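Local structure of klebicin C activity (7NNA) at residues K12-T15 with R16-E20; Q95-A98 with M99-I103. The protein is the Tol-binding region of a Klebsiella bacteriocin that probably enters target cells through the outer-membrane efflux channel TolC. All blocks are in the same frame, centred on the assembly; numbering follows the deposited sequence. Where two conformers were deposited one is given.

Contact 1 (K12-T15 with R16-E20); sequences KSLT and RLQAE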
loop_
_atom_site.group_PDB
_atom_site.type_symbol
_atom_site.label_atom_id
_atom_site.label_comp_id
_atom_site.label_asym_id
_atom_site.label_seq_id
_atom_site.Cartn_x
_atom_site.Cartn_y
_atom_site.Cartn_z
ATOM N N LYS A 12 23.758 -29.871 -23.947
ATOM C CA LYS A 12 22.550 -30.258 -23.203
ATOM C C LYS A 12 21.368 -30.549 -24.140
ATOM O O LYS A 12 21.321 -30.024 -25.264
ATOM C CB LYS A 12 22.203 -29.212 -22.133
ATOM C CG LYS A 12 23.120 -29.273 -20.908
ATOM C CD LYS A 12 22.825 -28.129 -19.908
ATOM C CE LYS A 12 24.075 -27.601 -19.229
ATOM N NZ LYS A 12 23.847 -26.298 -18.536
ATOM N N SER A 13 20.434 -31.429 -23.693
ATOM C CA SER A 13 19.246 -31.790 -24.467
ATOM C C SER A 13 18.308 -30.582 -24.556
ATOM O O SER A 13 18.333 -29.718 -23.658
ATOM C CB SER A 13 18.507 -32.940 -23.786
ATOM O OG SER A 13 17.949 -32.571 -22.527
ATOM N N LEU A 14 17.455 -30.523 -25.613
ATOM C CA LEU A 14 16.552 -29.391 -25.748
ATOM C C LEU A 14 15.578 -29.319 -24.545
ATOM O O LEU A 14 15.302 -28.216 -24.052
ATOM C CB LEU A 14 15.795 -29.465 -27.098
ATOM C CG LEU A 14 14.723 -28.388 -27.293
ATOM C CD1 LEU A 14 15.346 -26.968 -27.297
ATOM C CD2 LEU A 14 13.898 -28.639 -28.568
ATOM N N THR A 15 15.112 -30.494 -24.028
ATOM C CA THR A 15 14.190 -30.452 -22.879
ATOM C C THR A 15 14.883 -29.916 -21.660
ATOM O O THR A 15 14.251 -29.168 -20.881
ATOM C CB THR A 15 13.546 -31.803 -22.582
ATOM O OG1 THR A 15 14.594 -32.778 -22.511
ATOM C CG2 THR A 15 12.546 -32.220 -23.631
ATOM N N ARG A 16 16.182 -30.254 -21.462
ATOM C CA ARG A 16 16.877 -29.681 -20.285
ATOM C C ARG A 16 17.077 -28.196 -20.476
ATOM O O ARG A 16 16.973 -27.444 -19.492
ATOM C CB ARG A 16 18.249 -30.327 -20.028
ATOM C CG ARG A 16 18.216 -31.552 -19.156
ATOM C CD ARG A 16 17.722 -31.338 -17.725
ATOM N NE ARG A 16 17.486 -32.680 -17.187
ATOM C CZ ARG A 16 16.844 -32.973 -16.070
ATOM N NH1 ARG A 16 16.391 -32.014 -15.290
ATOM N NH2 ARG A 16 16.660 -34.235 -15.720
ATOM N N LEU A 17 17.430 -27.757 -21.699
ATOM C CA LEU A 17 17.595 -26.313 -21.939
ATOM C C LEU A 17 16.306 -25.544 -21.727
ATOM O O LEU A 17 16.333 -24.420 -21.181
ATOM C CB LEU A 17 18.218 -26.041 -23.309
ATOM C CG LEU A 17 19.653 -26.584 -23.403
ATOM C CD1 LEU A 17 20.169 -26.596 -24.861
ATOM C CD2 LEU A 17 20.559 -25.848 -22.488
ATOM N N GLN A 18 15.149 -26.126 -22.146
ATOM C CA GLN A 18 13.824 -25.530 -21.936
ATOM C C GLN A 18 13.503 -25.479 -20.429
ATOM O O GLN A 18 12.947 -24.498 -19.966
ATOM C CB GLN A 18 12.725 -26.336 -22.679
ATOM C CG GLN A 18 12.877 -26.292 -24.199
ATOM C CD GLN A 18 11.713 -25.607 -24.901
ATOM O OE1 GLN A 18 11.505 -24.410 -24.758
ATOM N NE2 GLN A 18 10.938 -26.352 -25.702
ATOM N N ALA A 19 13.854 -26.524 -19.662
ATOM C CA ALA A 19 13.625 -26.512 -18.190
ATOM C C ALA A 19 14.508 -25.406 -17.554
ATOM O O ALA A 19 14.048 -24.737 -16.627
ATOM C CB ALA A 19 13.971 -27.892 -17.568
ATOM N N GLU A 20 15.748 -25.192 -18.026
ATOM C CA GLU A 20 16.563 -24.070 -17.454
ATOM C C GLU A 20 15.894 -22.743 -17.739
ATOM O O GLU A 20 15.879 -21.873 -16.875
ATOM C CB GLU A 20 17.978 -24.042 -18.094
ATOM C CG GLU A 20 18.868 -25.130 -17.523
ATOM C CD GLU A 20 20.297 -25.098 -18.046
ATOM O OE1 GLU A 20 20.715 -24.055 -18.597
ATOM O OE2 GLU A 20 21.008 -26.118 -17.893
HETATM O O HOH W 1 22.994 -24.512 -20.059
#

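Contact 2 (Q95-A98 with M99-I103); sequences QMAA and MAEFI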
loop_
_atom_site.group_PDB
_atom_site.type_symbol
_atom_site.label_atom_id
_atom_site.label_comp_id
_atom_site.label_asym_id
_atom_site.label_seq_id
_atom_site.Cartn_x
_atom_site.Cartn_y
_atom_site.Cartn_z
ATOM N N GLN A 95 -19.355 60.288 30.349
ATOM C CA GLN A 95 -20.102 59.426 29.414
ATOM C C GLN A 95 -19.207 59.187 28.191
ATOM O O GLN A 95 -19.164 58.077 27.689
ATOM C CB GLN A 95 -21.392 60.085 28.923
ATOM C CG GLN A 95 -22.437 60.355 29.947
ATOM C CD GLN A 95 -23.446 61.185 29.184
ATOM O OE1 GLN A 95 -23.306 62.415 29.094
ATOM N NE2 GLN A 95 -24.407 60.518 28.519
HETATM N N MSE A 96 -18.486 60.231 27.706
HETATM C CA MSE A 96 -17.616 60.035 26.541
HETATM C C MSE A 96 -16.509 59.068 26.862
HETATM O O MSE A 96 -16.121 58.262 25.985
HETATM C CB MSE A 96 -17.016 61.392 26.106
HETATM C CG MSE A 96 -18.059 62.246 25.372
HETATM SE SE MSE A 96 -17.323 63.836 24.540
HETATM C CE MSE A 96 -17.081 64.856 26.097
ATOM N N ALA A 97 -15.944 59.158 28.096
ATOM C CA ALA A 97 -14.873 58.211 28.461
ATOM C C ALA A 97 -15.468 56.806 28.548
ATOM O O ALA A 97 -14.827 55.869 28.110
ATOM C CB ALA A 97 -14.268 58.579 29.804
ATOM N N ALA A 98 -16.696 56.657 29.074
ATOM C CA ALA A 98 -17.314 55.323 29.161
ATOM C C ALA A 98 -17.506 54.708 27.787
ATOM O O ALA A 98 -17.250 53.502 27.597
ATOM C CB ALA A 98 -18.655 55.403 29.908
HETATM N N MSE A 99 -17.980 55.511 26.828
HETATM C CA MSE A 99 -18.212 54.972 25.496
HETATM C C MSE A 99 -16.900 54.674 24.805
HETATM O O MSE A 99 -16.714 53.580 24.235
HETATM C CB MSE A 99 -19.063 55.940 24.641
HETATM C CG MSE A 99 -19.380 55.342 23.279
HETATM SE SE MSE A 99 -20.380 53.673 23.353
HETATM C CE MSE A 99 -22.062 54.419 23.569
ATOM N N ALA A 100 -15.937 55.611 24.901
ATOM C CA ALA A 100 -14.649 55.410 24.219
ATOM C C ALA A 100 -13.941 54.129 24.727
ATOM O O ALA A 100 -13.384 53.333 23.933
ATOM C CB ALA A 100 -13.753 56.659 24.403
ATOM N N GLU A 101 -13.976 53.920 26.072
ATOM C CA GLU A 101 -13.375 52.716 26.639
ATOM C C GLU A 101 -14.113 51.440 26.235
ATOM O O GLU A 101 -13.474 50.401 25.966
ATOM C CB GLU A 101 -13.350 52.831 28.179
ATOM C CG GLU A 101 -12.304 53.834 28.657
ATOM C CD GLU A 101 -12.349 54.150 30.146
ATOM O OE1 GLU A 101 -12.962 53.364 30.907
ATOM O OE2 GLU A 101 -11.767 55.186 30.548
ATOM N N PHE A 102 -15.459 51.485 26.162
ATOM C CA PHE A 102 -16.218 50.316 25.707
ATOM C C PHE A 102 -15.834 49.988 24.235
ATOM O O PHE A 102 -15.628 48.808 23.883
ATOM C CB PHE A 102 -17.760 50.582 25.809
ATOM C CG PHE A 102 -18.542 49.506 25.076
ATOM C CD1 PHE A 102 -18.743 48.258 25.653
ATOM C CD2 PHE A 102 -19.063 49.742 23.804
ATOM C CE1 PHE A 102 -19.405 47.243 24.943
ATOM C CE2 PHE A 102 -19.728 48.735 23.115
ATOM C CZ PHE A 102 -19.838 47.478 23.667
ATOM N N ILE A 103 -15.756 51.028 23.362
ATOM C CA ILE A 103 -15.428 50.775 21.955
ATOM C C ILE A 103 -14.033 50.190 21.836
ATOM O O ILE A 103 -13.839 49.244 21.071
ATOM C CB ILE A 103 -15.556 52.102 21.151
ATOM C CG1 ILE A 103 -17.003 52.611 21.168
ATOM C CG2 ILE A 103 -15.042 51.911 19.692
ATOM C CD1 ILE A 103 -17.159 53.978 20.346
#

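Contact 1 (K12-T15 with R16-E20)
Arg16 offers its backbone N-H to Ser13 OG, the side-chain bond of an N-cap at the start of helix 14-79, with N to OG at 3.1 Å. The first N-H groups of a helix lack a helical carbonyl four residues back, and the short serine suits the place: its OG is held between the backbone N and the carbonyl carbon (chi1 66°), facing back to the helix. The first carbons of Arg16 lie against Ser13 OG before a bend at chi2 carries the guanidinium to a salt bridge through NE with Glu173 on helix 93-197. Leu17 N bonds to Ser13 O at 2.9 Å, the first turn of main-chain bonding, while Leu17 CD2 lies 3.8 Å from Lys12 CB and the two side chains cross at about a right angle. Gln18 N bonds to Leu14 O, and Ala19 N to Thr15 O at 2.9 Å, the next i to i+4 bonds. Glu20 reaches back two turns, extended beyond CG, to the long lysine before the cap. A water appears to link Lys12 NZ and Glu20 OE1, and Lys12 NZ meets the syn lone pair of Glu20 OE2 at 2.9 Å in a salt bridge.

Contact 2 (Q95-A98 with M99-I103)
Ala97 O accepts the backbone N-H of Glu101 at 2.9 Å from Glu101 N, with an N-H...O angle of 165°, and the glutamate side chain then climbs past the same carbonyl. Its CG comes within 3.3 Å of Ala97 O and its carboxylate carbon CD within 3.6 Å, because CG stands anti to the carbonyl carbon of Glu101 (chi1 -73°) and the chain is extended beyond it. Those are carbon contacts with an oxygen; the carboxylate itself stays at the exposed face, where a charged residue suits, and Ala97 offers it just a methyl. The bond belongs to a regular alpha-helical i to i+4 ladder in the first turns of helix 93-197, the second arm of a long two-helix hairpin. Ala100 N reaches Met96 O at 2.9 Å and Met99 N reaches Gln95 O at 3.0 Å, each donor tilted out of the carbonyl plane. Ala97, Ala98 and Ala100 carry no more than a methyl. Ala100 CB lies 3.3 Å from Met96 O. The chain of Met99, a selenomethionine, starts beside its own carbonyl carbon (chi1 -176°) and bends twice, bringing SE to 4.2 Å from CD2 of the Phe102 ring. Phe102 is the buried residue, and a flat, apolar ring suits a site walled by Asn78 and Asn79 at the end of helix 14-79 and by Thr81, Arg82 and Pro83 of the connection. Its backbone is tied one turn back, with Phe102 N 3.1 Å from Ala98 O.

How the contacts relate
Contact 1 and contact 2 each sit near the N-terminal start of one of the two long helices, 14-79 and 93-197, which follow each other in the chain. Their centres are 102 Å apart, the nearest atoms about 86 Å, so neither touches the other. They lie on opposite sides of the centre of the chain, at 39 Å and 63 Å from it. Both meet the partner arm, though differently: Thr15 and Arg16 lean on helix 93-197 around Ala169 to Glu173, well along its length, whereas Phe102 meets the last residues of helix 14-79 and the connection. Contact 2 thus lies beside the connection, while contact 1 lies where the first arm begins, part-way along the second.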